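Local coordinates for protein endoglucanase, family GH5 (Zobellia galactanivorans, PDB 6GL2) that hydrolyses hemicellulose, with mixed-linked glucan a likely substrate, as a family 5 glycoside hydrolase, at residues 100-105 / 143-148; 114-119 / 153-158; 48-53 / 319-324; 255-260 / 299-304. All blocks are in the same frame, centred on the assembly; numbering follows the deposited sequence.

Contact 1: residues 100-105 / 143-148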
loop_
_atom_site.group_PDB
_atom_site.type_symbol
_atom_site.label_atom_id
_atom_site.label_comp_id
_atom_site.label_asym_id
_atom_site.label_seq_id
_atom_site.Cartn_x
_atom_site.Cartn_y
_atom_site.Cartn_z
ATOM N N MET A 100 4.626 15.925 0.851
ATOM C CA MET A 100 4.064 14.675 0.344
ATOM C C MET A 100 2.912 14.183 1.200
ATOM O O MET A 100 2.785 14.497 2.375
ATOM C CB MET A 100 5.149 13.600 0.314
ATOM C CG MET A 100 6.359 13.965 -0.542
ATOM S SD MET A 100 7.685 12.753 -0.374
ATOM C CE MET A 100 7.068 11.495 -1.525
ATOM N N TYR A 101 2.097 13.353 0.560
ATOM C CA TYR A 101 1.163 12.488 1.249
ATOM C C TYR A 101 1.986 11.296 1.828
ATOM O O TYR A 101 2.976 10.921 1.185
ATOM C CB TYR A 101 0.098 11.925 0.301
ATOM C CG TYR A 101 -0.914 12.990 -0.146
ATOM C CD1 TYR A 101 -0.639 13.803 -1.211
ATOM C CD2 TYR A 101 -2.034 13.174 0.552
ATOM C CE1 TYR A 101 -1.539 14.857 -1.589
ATOM C CE2 TYR A 101 -3.002 14.176 0.175
ATOM C CZ TYR A 101 -2.671 14.996 -0.833
ATOM O OH TYR A 101 -3.554 16.008 -1.191
ATOM N N VAL A 102 1.462 10.724 2.889
ATOM C CA VAL A 102 2.175 9.570 3.505
ATOM C C VAL A 102 1.071 8.598 3.834
ATOM O O VAL A 102 0.073 8.904 4.502
ATOM C CB VAL A 102 2.929 9.941 4.797
ATOM C CG1 VAL A 102 3.382 8.668 5.481
ATOM C CG2 VAL A 102 4.110 10.794 4.421
ATOM N N ILE A 103 1.309 7.310 3.481
ATOM C CA ILE A 103 0.395 6.229 3.851
ATOM C C ILE A 103 1.156 5.348 4.881
ATOM O O ILE A 103 2.220 4.821 4.574
ATOM C CB ILE A 103 0.048 5.380 2.604
ATOM C CG1 ILE A 103 -0.668 6.156 1.514
ATOM C CG2 ILE A 103 -0.751 4.158 3.022
ATOM C CD1 ILE A 103 -0.461 5.545 0.122
ATOM N N ILE A 104 0.505 5.123 6.004
ATOM C CA ILE A 104 1.086 4.159 6.998
ATOM C C ILE A 104 0.112 2.977 7.054
ATOM O O ILE A 104 -1.106 3.169 7.116
ATOM C CB ILE A 104 1.127 4.814 8.398
ATOM C CG1 ILE A 104 2.188 5.964 8.376
ATOM C CG2 ILE A 104 1.484 3.760 9.458
ATOM C CD1 ILE A 104 2.136 6.816 9.668
ATOM N N ASN A 105 0.656 1.741 7.059
ATOM C CA ASN A 105 -0.176 0.538 7.055
ATOM C C ASN A 105 0.249 -0.417 8.124
ATOM O O ASN A 105 1.095 -0.152 8.958
ATOM C CB ASN A 105 -0.167 -0.123 5.636
ATOM C CG ASN A 105 1.071 -0.886 5.314
ATOM O OD1 ASN A 105 1.977 -0.979 6.149
ATOM N ND2 ASN A 105 1.106 -1.546 4.142
ATOM N N ASP A 143 -4.641 15.889 6.821
ATOM C CA ASP A 143 -5.154 14.895 5.879
ATOM C C ASP A 143 -4.143 14.449 4.793
ATOM O O ASP A 143 -4.461 13.610 3.989
ATOM C CB ASP A 143 -6.486 15.383 5.219
ATOM C CG ASP A 143 -6.321 16.559 4.336
ATOM O OD1 ASP A 143 -5.268 16.944 3.896
ATOM O OD2 ASP A 143 -7.422 17.106 3.881
ATOM N N TYR A 144 -2.898 14.933 4.861
ATOM C CA TYR A 144 -1.891 14.362 4.048
ATOM C C TYR A 144 -1.414 13.013 4.611
ATOM O O TYR A 144 -0.758 12.279 3.843
ATOM C CB TYR A 144 -0.687 15.326 3.841
ATOM C CG TYR A 144 -0.983 16.418 2.817
ATOM C CD1 TYR A 144 -1.823 17.484 3.086
ATOM C CD2 TYR A 144 -0.320 16.387 1.635
ATOM C CE1 TYR A 144 -2.092 18.483 2.109
ATOM C CE2 TYR A 144 -0.540 17.390 0.652
ATOM C CZ TYR A 144 -1.421 18.374 0.937
ATOM O OH TYR A 144 -1.676 19.384 -0.025
ATOM N N LEU A 145 -1.752 12.715 5.855
ATOM C CA LEU A 145 -1.467 11.382 6.404
ATOM C C LEU A 145 -2.708 10.518 6.240
ATOM O O LEU A 145 -3.783 10.854 6.728
ATOM C CB LEU A 145 -1.046 11.543 7.910
ATOM C CG LEU A 145 -0.695 10.232 8.583
ATOM C CD1 LEU A 145 0.513 9.601 7.899
ATOM C CD2 LEU A 145 -0.514 10.372 10.123
ATOM N N ILE A 146 -2.452 9.356 5.649
ATOM C CA ILE A 146 -3.482 8.390 5.271
ATOM C C ILE A 146 -3.179 7.077 5.991
ATOM O O ILE A 146 -2.004 6.687 6.180
ATOM C CB ILE A 146 -3.358 8.095 3.759
ATOM C CG1 ILE A 146 -3.602 9.396 2.916
ATOM C CG2 ILE A 146 -4.382 7.035 3.245
ATOM C CD1 ILE A 146 -2.901 9.347 1.571
ATOM N N PHE A 147 -4.221 6.438 6.528
ATOM C CA PHE A 147 -4.025 5.089 7.084
ATOM C C PHE A 147 -4.466 4.023 6.100
ATOM O O PHE A 147 -5.470 4.198 5.411
ATOM C CB PHE A 147 -4.884 4.886 8.329
ATOM C CG PHE A 147 -4.523 5.795 9.510
ATOM C CD1 PHE A 147 -3.229 6.312 9.679
ATOM C CD2 PHE A 147 -5.444 6.111 10.476
ATOM C CE1 PHE A 147 -2.968 7.152 10.767
ATOM C CE2 PHE A 147 -5.170 6.915 11.571
ATOM C CZ PHE A 147 -3.935 7.451 11.684
ATOM N N GLU A 148 -3.761 2.960 5.994
ATOM C CA GLU A 148 -4.106 1.759 5.180
ATOM C C GLU A 148 -4.224 0.605 6.119
ATOM O O GLU A 148 -3.280 0.220 6.811
ATOM C CB GLU A 148 -3.070 1.535 4.120
ATOM C CG GLU A 148 -3.169 0.208 3.375
ATOM C CD GLU A 148 -2.081 -0.062 2.443
ATOM O OE1 GLU A 148 -1.589 0.831 1.735
ATOM O OE2 GLU A 148 -1.568 -1.223 2.477
HETATM O O HOH W 1 -2.823 18.217 -2.289
#
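Tyr-101 and Tyr-144 stack where two neighbouring parallel strands begin. The stack is offset, with centroids 4.2 Å apart and planes at 22°. The Tyr-101 side chain can be followed outward. Its CB lies 3.7 Å from Tyr-144 O. CG is anti to its own carbonyl carbon (chi1 -72°), which lays the ring against Tyr-144. CD2 lies near Tyr-144 O and also touches Ile-146 CD1. CE1 and CZ approach Tyr-144 CE2, with CE1 at 3.5 Å. At the tip, Tyr-101 OH lies 2.6 Å from a water that also bonds Tyr-144 OH. Arg-10 NH2 is a further partner of Tyr-101 OH.

Beyond the rings the backbones form a regular parallel ladder. Val-102 N bonds Tyr-144 O, and Ile-146 N returns to Val-102 O. Ile-104 N then bonds Ile-146 O, and Glu-148 N bonds Ile-104 O at 2.9 Å. Leu-145 CD1 packs on Val-102 CG1 and Ile-104 CD1 on one face of the sheet. Ile-146 CD1 touches Ile-103 CG1 on the other.

At the far end, Asn-105 ND2 donates to Glu-148 OE2 at 3.2 Å. The acceptor lies in the amide plane, but the donor comes from above the carboxylate plane, 60° out of it. Asn-105 OD1 accepts from Val-66 N. Glu-148 OE2 also pairs with Arg-63.

The strands belong to a beta-alpha-beta unit of the TIM barrel. Helix 82-96 packs on Val-102 and Ile-104. Strand 61-64 continues the sheet beyond 101-105, and Met-197 of strand 196-199 touches Ile-103, Ile-146 and Glu-148.

Contact 2: residues 114-119 / 153-158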
loop_
_atom_site.group_PDB
_atom_site.type_symbol
_atom_site.label_atom_id
_atom_site.label_comp_id
_atom_site.label_asym_id
_atom_site.label_seq_id
_atom_site.Cartn_x
_atom_site.Cartn_y
_atom_site.Cartn_z
ATOM N N LEU A 114 -4.673 -14.034 10.720
ATOM C CA LEU A 114 -5.058 -15.130 9.823
ATOM C C LEU A 114 -6.534 -15.076 9.575
ATOM O O LEU A 114 -7.301 -15.019 10.534
ATOM C CB LEU A 114 -4.745 -16.470 10.508
ATOM C CG LEU A 114 -3.391 -17.168 10.240
ATOM C CD1 LEU A 114 -3.066 -18.370 11.129
ATOM C CD2 LEU A 114 -3.334 -17.669 8.820
ATOM N N PRO A 115 -6.979 -14.989 8.308
ATOM C CA PRO A 115 -8.375 -14.834 7.940
ATOM C C PRO A 115 -9.117 -16.202 7.914
ATOM O O PRO A 115 -9.492 -16.703 6.837
ATOM C CB PRO A 115 -8.311 -14.131 6.601
ATOM C CG PRO A 115 -7.097 -14.685 5.999
ATOM C CD PRO A 115 -6.107 -14.936 7.129
ATOM N N THR A 116 -9.336 -16.753 9.106
ATOM C CA THR A 116 -10.149 -17.976 9.272
ATOM C C THR A 116 -11.115 -17.708 10.398
ATOM O O THR A 116 -10.861 -16.902 11.293
ATOM C CB THR A 116 -9.273 -19.200 9.656
ATOM O OG1 THR A 116 -8.782 -19.006 10.965
ATOM C CG2 THR A 116 -8.060 -19.397 8.652
ATOM N N TYR A 117 -12.291 -18.392 10.348
ATOM C CA TYR A 117 -13.301 -18.236 11.462
ATOM C C TYR A 117 -12.687 -18.657 12.787
ATOM O O TYR A 117 -13.018 -18.060 13.806
ATOM C CB TYR A 117 -14.615 -18.943 11.167
ATOM C CG TYR A 117 -15.333 -18.429 9.954
ATOM C CD1 TYR A 117 -15.426 -17.064 9.712
ATOM C CD2 TYR A 117 -15.936 -19.274 9.045
ATOM C CE1 TYR A 117 -16.086 -16.581 8.608
ATOM C CE2 TYR A 117 -16.624 -18.758 7.914
ATOM C CZ TYR A 117 -16.680 -17.421 7.729
ATOM O OH TYR A 117 -17.315 -16.790 6.648
ATOM N N GLU A 118 -11.836 -19.658 12.784
ATOM C CA GLU A 118 -11.161 -20.207 13.969
ATOM C C GLU A 118 -10.379 -19.108 14.672
ATOM O O GLU A 118 -10.353 -19.037 15.903
ATOM C CB GLU A 118 -10.208 -21.358 13.647
ATOM N N LYS A 119 -9.642 -18.275 13.916
ATOM C CA LYS A 119 -8.775 -17.257 14.513
ATOM C C LYS A 119 -9.417 -15.915 14.587
ATOM O O LYS A 119 -8.863 -15.046 15.252
ATOM C CB LYS A 119 -7.537 -17.133 13.657
ATOM C CG LYS A 119 -6.664 -18.381 13.612
ATOM C CD LYS A 119 -5.728 -18.547 14.774
ATOM C CE LYS A 119 -4.462 -19.308 14.323
ATOM N NZ LYS A 119 -3.512 -19.723 15.408
ATOM N N PRO A 153 -4.053 -8.831 3.164
ATOM C CA PRO A 153 -4.560 -9.800 4.176
ATOM C C PRO A 153 -5.090 -11.077 3.462
ATOM O O PRO A 153 -5.823 -11.000 2.534
ATOM C CB PRO A 153 -5.668 -9.035 4.854
ATOM C CG PRO A 153 -6.159 -8.074 3.805
ATOM C CD PRO A 153 -4.901 -7.626 3.108
ATOM N N ARG A 154 -4.589 -12.205 3.888
ATOM C CA ARG A 154 -4.781 -13.471 3.137
ATOM C C ARG A 154 -4.369 -14.605 3.994
ATOM O O ARG A 154 -3.721 -14.440 5.008
ATOM C CB ARG A 154 -3.960 -13.477 1.818
ATOM C CG ARG A 154 -2.456 -13.555 2.102
ATOM C CD ARG A 154 -1.689 -13.172 0.851
ATOM N NE ARG A 154 -0.270 -13.379 1.070
ATOM C CZ ARG A 154 0.555 -12.587 1.700
ATOM N NH1 ARG A 154 0.123 -11.444 2.211
ATOM N NH2 ARG A 154 1.837 -12.920 1.788
ATOM N N HIS A 155 -4.687 -15.839 3.535
ATOM C CA HIS A 155 -4.240 -17.033 4.225
ATOM C C HIS A 155 -3.037 -17.640 3.520
ATOM O O HIS A 155 -3.184 -18.255 2.464
ATOM C CB HIS A 155 -5.418 -18.033 4.330
ATOM C CG HIS A 155 -5.119 -19.145 5.283
ATOM N ND1 HIS A 155 -6.107 -19.975 5.735
ATOM C CD2 HIS A 155 -4.017 -19.464 5.966
ATOM C CE1 HIS A 155 -5.558 -20.832 6.607
ATOM N NE2 HIS A 155 -4.291 -20.516 6.762
ATOM N N LYS A 156 -1.863 -17.360 4.016
ATOM C CA LYS A 156 -0.678 -17.752 3.323
ATOM C C LYS A 156 -0.523 -19.281 3.284
ATOM O O LYS A 156 -0.886 -19.947 4.276
ATOM C CB LYS A 156 0.519 -17.231 4.079
ATOM C CG LYS A 156 0.714 -15.728 3.969
ATOM C CD LYS A 156 1.882 -15.261 4.836
ATOM C CE LYS A 156 3.159 -15.852 4.305
ATOM N NZ LYS A 156 4.344 -15.238 5.020
ATOM N N GLY A 157 -0.117 -19.767 2.133
ATOM C CA GLY A 157 0.195 -21.204 2.000
ATOM C C GLY A 157 -0.994 -22.006 1.545
ATOM O O GLY A 157 -0.884 -23.239 1.500
ATOM N N THR A 158 -2.073 -21.397 1.107
ATOM C CA THR A 158 -3.275 -22.050 0.683
ATOM C C THR A 158 -3.428 -21.961 -0.849
ATOM O O THR A 158 -2.893 -21.006 -1.471
ATOM C CB THR A 158 -4.538 -21.451 1.395
ATOM O OG1 THR A 158 -4.687 -20.059 1.008
ATOM C CG2 THR A 158 -4.509 -21.609 2.899
HETATM O O HOH W 2 -8.781 -18.673 5.030
#
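An inverse gamma turn centred on Pro-115 meets the backbone of Arg-154. A weak bond from Thr-116 N to Leu-114 O closes it. In the other segment, residues 155-158 form a type II turn with Gly-157 at positive phi. Thr-158 OG1 donates to His-155 O within that turn. The Pro-115 ring lies against the Arg-154 carbonyl, with Pro-115 CD 3.2 Å from Arg-154 O. No direct hydrogen bond joins the two segments. A water links them, donating to Pro-115 O at 2.8 Å and bonding His-155 ND1 at 3.1 Å.

Both segments follow strands of the TIM barrel. Residues 114-119 lead into helix 117-137. The loop after strand 145-148 contributes residues 153-158. This is the C-terminal end of the strands, where TIM barrels carry their active sites.

The His-155 side chain has CG anti to its backbone N (chi1 -167°), placing the ring beside two methyls. Leu-114 CD2 is 3.4 Å from His-155 CD2. Thr-116 CG2 is 3.5 Å from His-155 CE1. Thr-116 is also an N-cap, its OG1 accepting from Lys-119 N. A glycine here would probably leave Lys-119 N without its capping oxygen and open a gap beside the imidazole. Thr-158 CG2 lies over one face of the His-155 ring.

Contact 3: residues 48-53 / 319-324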
loop_
_atom_site.group_PDB
_atom_site.type_symbol
_atom_site.label_atom_id
_atom_site.label_comp_id
_atom_site.label_asym_id
_atom_site.label_seq_id
_atom_site.Cartn_x
_atom_site.Cartn_y
_atom_site.Cartn_z
ATOM N N LYS A 48 16.034 11.562 6.251
ATOM C CA LYS A 48 15.353 12.598 5.507
ATOM C C LYS A 48 16.038 12.832 4.182
ATOM O O LYS A 48 15.337 13.056 3.177
ATOM C CB LYS A 48 15.329 13.921 6.314
ATOM C CG LYS A 48 14.435 14.950 5.589
ATOM C CD LYS A 48 14.146 16.191 6.365
ATOM C CE LYS A 48 13.194 17.121 5.608
ATOM N NZ LYS A 48 13.866 17.711 4.407
ATOM N N ALA A 49 17.346 12.747 4.090
ATOM C CA ALA A 49 18.051 12.921 2.868
ATOM C C ALA A 49 17.602 11.967 1.755
ATOM O O ALA A 49 17.504 12.293 0.587
ATOM C CB ALA A 49 19.586 12.818 3.101
ATOM N N MET A 50 17.236 10.736 2.132
ATOM C CA MET A 50 16.637 9.810 1.217
ATOM C C MET A 50 15.284 10.268 0.724
ATOM O O MET A 50 15.038 10.288 -0.465
ATOM C CB MET A 50 16.517 8.399 1.815
ATOM C CG MET A 50 17.841 7.769 2.145
ATOM S SD MET A 50 17.598 6.273 3.181
ATOM C CE MET A 50 19.267 5.977 3.835
ATOM N N ILE A 51 14.424 10.522 1.685
ATOM C CA ILE A 51 13.085 10.985 1.294
ATOM C C ILE A 51 13.080 12.252 0.484
ATOM O O ILE A 51 12.295 12.421 -0.470
ATOM C CB ILE A 51 12.209 11.088 2.551
ATOM C CG1 ILE A 51 12.147 9.767 3.322
ATOM C CG2 ILE A 51 10.807 11.584 2.127
ATOM C CD1 ILE A 51 11.799 8.540 2.483
ATOM N N ASP A 52 14.019 13.168 0.754
ATOM C CA ASP A 52 14.157 14.369 -0.028
ATOM C C ASP A 52 14.359 14.062 -1.512
ATOM O O ASP A 52 13.755 14.739 -2.352
ATOM C CB ASP A 52 15.436 15.178 0.413
ATOM C CG ASP A 52 15.269 15.835 1.756
ATOM O OD1 ASP A 52 14.188 15.979 2.349
ATOM O OD2 ASP A 52 16.365 16.218 2.304
ATOM N N GLU A 53 15.133 13.029 -1.832
ATOM C CA GLU A 53 15.341 12.703 -3.222
ATOM C C GLU A 53 14.063 12.171 -3.874
ATOM O O GLU A 53 13.798 12.391 -5.080
ATOM C CB GLU A 53 16.398 11.665 -3.405
ATOM C CG GLU A 53 17.770 12.196 -2.997
ATOM C CD GLU A 53 18.152 13.495 -3.713
ATOM O OE1 GLU A 53 17.938 13.584 -4.937
ATOM O OE2 GLU A 53 18.673 14.420 -3.055
ATOM N N PHE A 319 15.790 3.520 -6.746
ATOM C CA PHE A 319 16.560 4.554 -6.001
ATOM C C PHE A 319 17.637 3.865 -5.183
ATOM O O PHE A 319 17.370 2.849 -4.563
ATOM C CB PHE A 319 15.612 5.292 -5.092
ATOM C CG PHE A 319 16.270 6.355 -4.228
ATOM C CD1 PHE A 319 16.956 7.429 -4.807
ATOM C CD2 PHE A 319 16.293 6.264 -2.877
ATOM C CE1 PHE A 319 17.555 8.384 -4.010
ATOM C CE2 PHE A 319 16.918 7.243 -2.095
ATOM C CZ PHE A 319 17.561 8.299 -2.646
ATOM N N ASN A 320 18.874 4.419 -5.194
ATOM C CA ASN A 320 19.930 3.900 -4.414
ATOM C C ASN A 320 20.005 4.642 -3.062
ATOM O O ASN A 320 20.416 5.800 -2.975
ATOM C CB ASN A 320 21.277 4.045 -5.135
ATOM C CG ASN A 320 22.358 3.343 -4.424
ATOM O OD1 ASN A 320 22.488 3.333 -3.223
ATOM N ND2 ASN A 320 23.349 2.817 -5.241
ATOM N N ARG A 321 19.511 4.010 -2.018
ATOM C CA ARG A 321 19.467 4.623 -0.673
ATOM C C ARG A 321 20.844 4.854 -0.076
ATOM O O ARG A 321 20.924 5.763 0.796
ATOM C CB ARG A 321 18.602 3.738 0.269
ATOM C CG ARG A 321 17.201 3.574 -0.228
ATOM C CD ARG A 321 16.372 2.698 0.658
ATOM N NE ARG A 321 15.179 2.262 -0.051
ATOM C CZ ARG A 321 14.255 1.410 0.443
ATOM N NH1 ARG A 321 14.253 1.044 1.719
ATOM N NH2 ARG A 321 13.328 0.952 -0.366
ATOM N N ASN A 322 21.824 4.115 -0.531
ATOM C CA ASN A 322 23.187 4.277 0.030
ATOM C C ASN A 322 23.961 5.418 -0.608
ATOM O O ASN A 322 24.701 6.101 0.098
ATOM C CB ASN A 322 23.947 2.998 -0.168
ATOM C CG ASN A 322 23.422 1.852 0.745
ATOM O OD1 ASN A 322 23.134 0.791 0.288
ATOM N ND2 ASN A 322 23.221 2.187 1.970
ATOM N N THR A 323 23.672 5.764 -1.833
ATOM C CA THR A 323 24.401 6.833 -2.505
ATOM C C THR A 323 23.552 8.039 -2.819
ATOM O O THR A 323 24.073 9.086 -3.194
ATOM C CB THR A 323 24.936 6.325 -3.833
ATOM O OG1 THR A 323 23.867 6.136 -4.757
ATOM C CG2 THR A 323 25.807 5.073 -3.726
ATOM N N LEU A 324 22.231 7.955 -2.611
ATOM C CA LEU A 324 21.312 9.013 -2.925
ATOM C C LEU A 324 21.168 9.324 -4.382
ATOM O O LEU A 324 20.642 10.363 -4.707
ATOM C CB LEU A 324 21.475 10.254 -2.050
ATOM C CG LEU A 324 21.578 10.005 -0.561
ATOM C CD1 LEU A 324 21.975 11.294 0.205
ATOM C CD2 LEU A 324 20.347 9.351 -0.007
HETATM O O HOH W 3 19.318 11.796 -6.652
#
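Met-50, Leu-324 and Glu-53 bury the most surface where helix 48-57 meets the loop after strand 304-307. The Met-50 chain starts anti to its carbonyl carbon (chi1 -63°) and runs extended beyond CG. It crosses Arg-321 and Leu-324 at about right angles. Its CG meets Leu-324 CD2 at 3.7 Å. Its SD lies 4.0 Å from Arg-321 CB, and its CE reaches Arg-321 O at 3.5 Å.

Leu-324, at positive phi, follows an Asx motif in which Asn-320 OD1 accepts from Thr-323 N. The other Leu-324 methyl, CD1, touches Ala-49 CB at 4.1 Å.

Glu-53 lies across Phe-319. Its CB is 3.5 Å from Phe-319 CE1, and its carboxylate plane is only 13° from the ring plane. A water donates to both Glu-53 OE1 and Leu-324 O, while Glu-53 OE2 pairs with Lys-56. Phe-319 CE2 also touches Met-50 CB, and its ring meets Trp-326. A serine in place of Phe-319 would probably open a gap beside Glu-53 CB and Met-50 CB.

The loop lies near strand 24-26, where Trp-25 touches Phe-319 and Arg-321. Arg-321 sends its guanidinium elsewhere, to Gly-28 O. No direct hydrogen bond crosses between the segments. The loop is therefore joined to the first helix after strand 24-26 by apolar contact and one shared water.

Contact 4: residues 255-260 / 299-304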
loop_
_atom_site.group_PDB
_atom_site.type_symbol
_atom_site.label_atom_id
_atom_site.label_comp_id
_atom_site.label_asym_id
_atom_site.label_seq_id
_atom_site.Cartn_x
_atom_site.Cartn_y
_atom_site.Cartn_z
ATOM N N GLU A 255 -7.177 -5.170 -17.525
ATOM C CA GLU A 255 -6.996 -5.253 -16.050
ATOM C C GLU A 255 -7.422 -3.966 -15.377
ATOM O O GLU A 255 -8.209 -3.959 -14.421
ATOM C CB GLU A 255 -5.520 -5.635 -15.775
ATOM C CG GLU A 255 -5.036 -5.506 -14.334
ATOM C CD GLU A 255 -5.586 -6.548 -13.433
ATOM O OE1 GLU A 255 -5.292 -6.467 -12.185
ATOM O OE2 GLU A 255 -6.387 -7.482 -13.845
ATOM N N LEU A 256 -6.856 -2.864 -15.850
ATOM C CA LEU A 256 -7.122 -1.578 -15.253
ATOM C C LEU A 256 -8.607 -1.181 -15.401
ATOM O O LEU A 256 -9.225 -0.523 -14.555
ATOM C CB LEU A 256 -6.179 -0.478 -15.720
ATOM C CG LEU A 256 -4.707 -0.756 -15.319
ATOM C CD1 LEU A 256 -3.776 0.330 -15.927
ATOM C CD2 LEU A 256 -4.461 -0.842 -13.812
ATOM N N ASP A 257 -9.204 -1.559 -16.556
ATOM C CA ASP A 257 -10.642 -1.268 -16.834
ATOM C C ASP A 257 -11.599 -2.089 -15.939
ATOM O O ASP A 257 -12.602 -1.606 -15.524
ATOM C CB ASP A 257 -10.996 -1.477 -18.335
ATOM C CG ASP A 257 -10.346 -0.508 -19.227
ATOM O OD1 ASP A 257 -9.957 0.607 -18.860
ATOM O OD2 ASP A 257 -10.426 -0.750 -20.486
ATOM N N LYS A 258 -11.189 -3.322 -15.590
ATOM C CA LYS A 258 -11.893 -4.132 -14.618
ATOM C C LYS A 258 -11.997 -3.432 -13.246
ATOM O O LYS A 258 -13.009 -3.333 -12.592
ATOM C CB LYS A 258 -11.240 -5.506 -14.496
ATOM C CG LYS A 258 -11.614 -6.436 -13.413
ATOM C CD LYS A 258 -10.773 -7.736 -13.536
ATOM C CE LYS A 258 -9.381 -7.755 -12.797
ATOM N NZ LYS A 258 -8.438 -8.977 -12.669
ATOM N N ILE A 259 -10.836 -2.916 -12.816
ATOM C CA ILE A 259 -10.724 -2.195 -11.534
ATOM C C ILE A 259 -11.562 -0.902 -11.594
ATOM O O ILE A 259 -12.343 -0.573 -10.710
ATOM C CB ILE A 259 -9.241 -1.885 -11.274
ATOM C CG1 ILE A 259 -8.444 -3.187 -11.122
ATOM C CG2 ILE A 259 -9.076 -0.848 -10.143
ATOM C CD1 ILE A 259 -6.946 -2.954 -11.150
ATOM N N ARG A 260 -11.387 -0.120 -12.672
ATOM C CA ARG A 260 -12.176 1.093 -12.865
ATOM C C ARG A 260 -13.682 0.827 -12.881
ATOM O O ARG A 260 -14.487 1.442 -12.205
ATOM C CB ARG A 260 -11.798 1.828 -14.178
ATOM C CG ARG A 260 -12.726 2.955 -14.595
ATOM C CD ARG A 260 -12.614 3.270 -16.089
ATOM N NE ARG A 260 -13.044 2.147 -16.995
ATOM C CZ ARG A 260 -12.758 2.090 -18.296
ATOM N NH1 ARG A 260 -12.011 3.058 -18.858
ATOM N NH2 ARG A 260 -13.159 1.063 -19.029
ATOM N N ALA A 299 -3.014 7.057 -14.567
ATOM C CA ALA A 299 -3.291 8.485 -14.507
ATOM C C ALA A 299 -4.558 8.836 -15.338
ATOM O O ALA A 299 -5.402 9.577 -14.836
ATOM C CB ALA A 299 -2.102 9.274 -14.995
ATOM N N GLU A 300 -4.738 8.218 -16.488
ATOM C CA GLU A 300 -5.927 8.459 -17.335
ATOM C C GLU A 300 -7.206 8.025 -16.676
ATOM O O GLU A 300 -8.270 8.581 -16.963
ATOM C CB GLU A 300 -5.738 7.779 -18.691
ATOM C CG GLU A 300 -4.601 8.503 -19.414
ATOM C CD GLU A 300 -4.358 8.182 -20.851
ATOM O OE1 GLU A 300 -4.814 7.126 -21.332
ATOM O OE2 GLU A 300 -3.654 9.049 -21.447
ATOM N N ARG A 301 -7.166 7.058 -15.786
ATOM C CA ARG A 301 -8.264 6.546 -15.039
ATOM C C ARG A 301 -8.451 7.191 -13.661
ATOM O O ARG A 301 -9.418 6.854 -12.980
ATOM C CB ARG A 301 -8.163 5.046 -14.947
ATOM C CG ARG A 301 -8.389 4.369 -16.303
ATOM C CD ARG A 301 -7.832 2.957 -16.372
ATOM N NE ARG A 301 -8.090 2.392 -17.693
ATOM C CZ ARG A 301 -7.515 2.800 -18.771
ATOM N NH1 ARG A 301 -6.488 3.627 -18.779
ATOM N NH2 ARG A 301 -7.967 2.310 -19.953
ATOM N N GLY A 302 -7.538 8.062 -13.222
ATOM C CA GLY A 302 -7.678 8.699 -11.927
ATOM C C GLY A 302 -7.220 7.801 -10.771
ATOM O O GLY A 302 -7.609 8.063 -9.638
ATOM N N ILE A 303 -6.523 6.762 -11.108
ATOM C CA ILE A 303 -5.961 5.790 -10.121
ATOM C C ILE A 303 -4.555 6.274 -9.780
ATOM O O ILE A 303 -3.767 6.556 -10.635
ATOM C CB ILE A 303 -5.858 4.396 -10.711
ATOM C CG1 ILE A 303 -7.263 3.855 -11.114
ATOM C CG2 ILE A 303 -5.077 3.372 -9.820
ATOM C CD1 ILE A 303 -7.307 2.574 -11.927
ATOM N N CYS A 304 -4.248 6.344 -8.467
ATOM C CA CYS A 304 -2.885 6.754 -8.030
ATOM C C CYS A 304 -1.936 5.541 -8.078
ATOM O O CYS A 304 -2.201 4.539 -7.390
ATOM C CB CYS A 304 -2.926 7.185 -6.575
ATOM S SG CYS A 304 -1.320 7.448 -5.814
#
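Asp-257 and Arg-301 form the salt bridge that joins the two helices. Arg-301 meets the carboxylate side-on, with NE and NH2 both donating to the single oxygen OD1. Arg-301 NE and Arg-301 NH2 each lie 2.8 Å from Asp-257 OD1. That oxygen lies 2° out of the guanidinium plane, at its edge. The carboxylate is turned 25° from the guanidinium. The Arg-301 chain is extended from CG to NE, which carries the group across to the other helix. NH1 turns back to Ala-297 O, so the guanidinium is held by a carboxylate and by a backbone carbonyl.

A second charge joins in. Arg-260 NH1 lies 3.2 Å from Asp-257 OD1, but the oxygen sits over the guanidinium face, and no N-H points at it. The two arginines thus share one carboxylate oxygen, whose negative charge would probably offset their closeness.

Helices 246-266 and 284-301 are consecutive outer helices of the TIM barrel, and strand 271-276 runs between them in sequence. Helix 284-301 ends in a Schellman motif at Gly-302, where Gly-302 N bonds Ala-299 O at 3.1 Å. Its positive phi favours glycine at this position. The chain then turns inward towards strand 304-307.

The apolar contacts lie beside the charges. Leu-256 CB rests on Arg-301 CD at 3.9 Å. Ile-303, just past the glycine, brings CD1 to 4.2 Å from Ile-259 CG2. Met-273 of strand 271-276 touches Leu-256, Ile-259 and Ile-303.

From the N terminus, residues 48-53 open contact 3, which closes only at 319-324 and encloses the other three. Within it, contact 1 opens at 100-105 and contact 2 at 114-119. Contact 1 closes at 143-148 before contact 2 closes at 153-158, so the two cross. Helix 117-137 runs between the strands of contact 1 and begins in contact 2. Contact 4 follows in series, from 255-260 to 299-304. Contact 1 joins neighbouring strands of the barrel, contact 2 the start of helix 117-137 and the loop after strand 145-148, contact 4 two outer helices, and contact 3 an early helix to a late loop. Contacts 1 and 3 touch, through Met-100 and Ile-51.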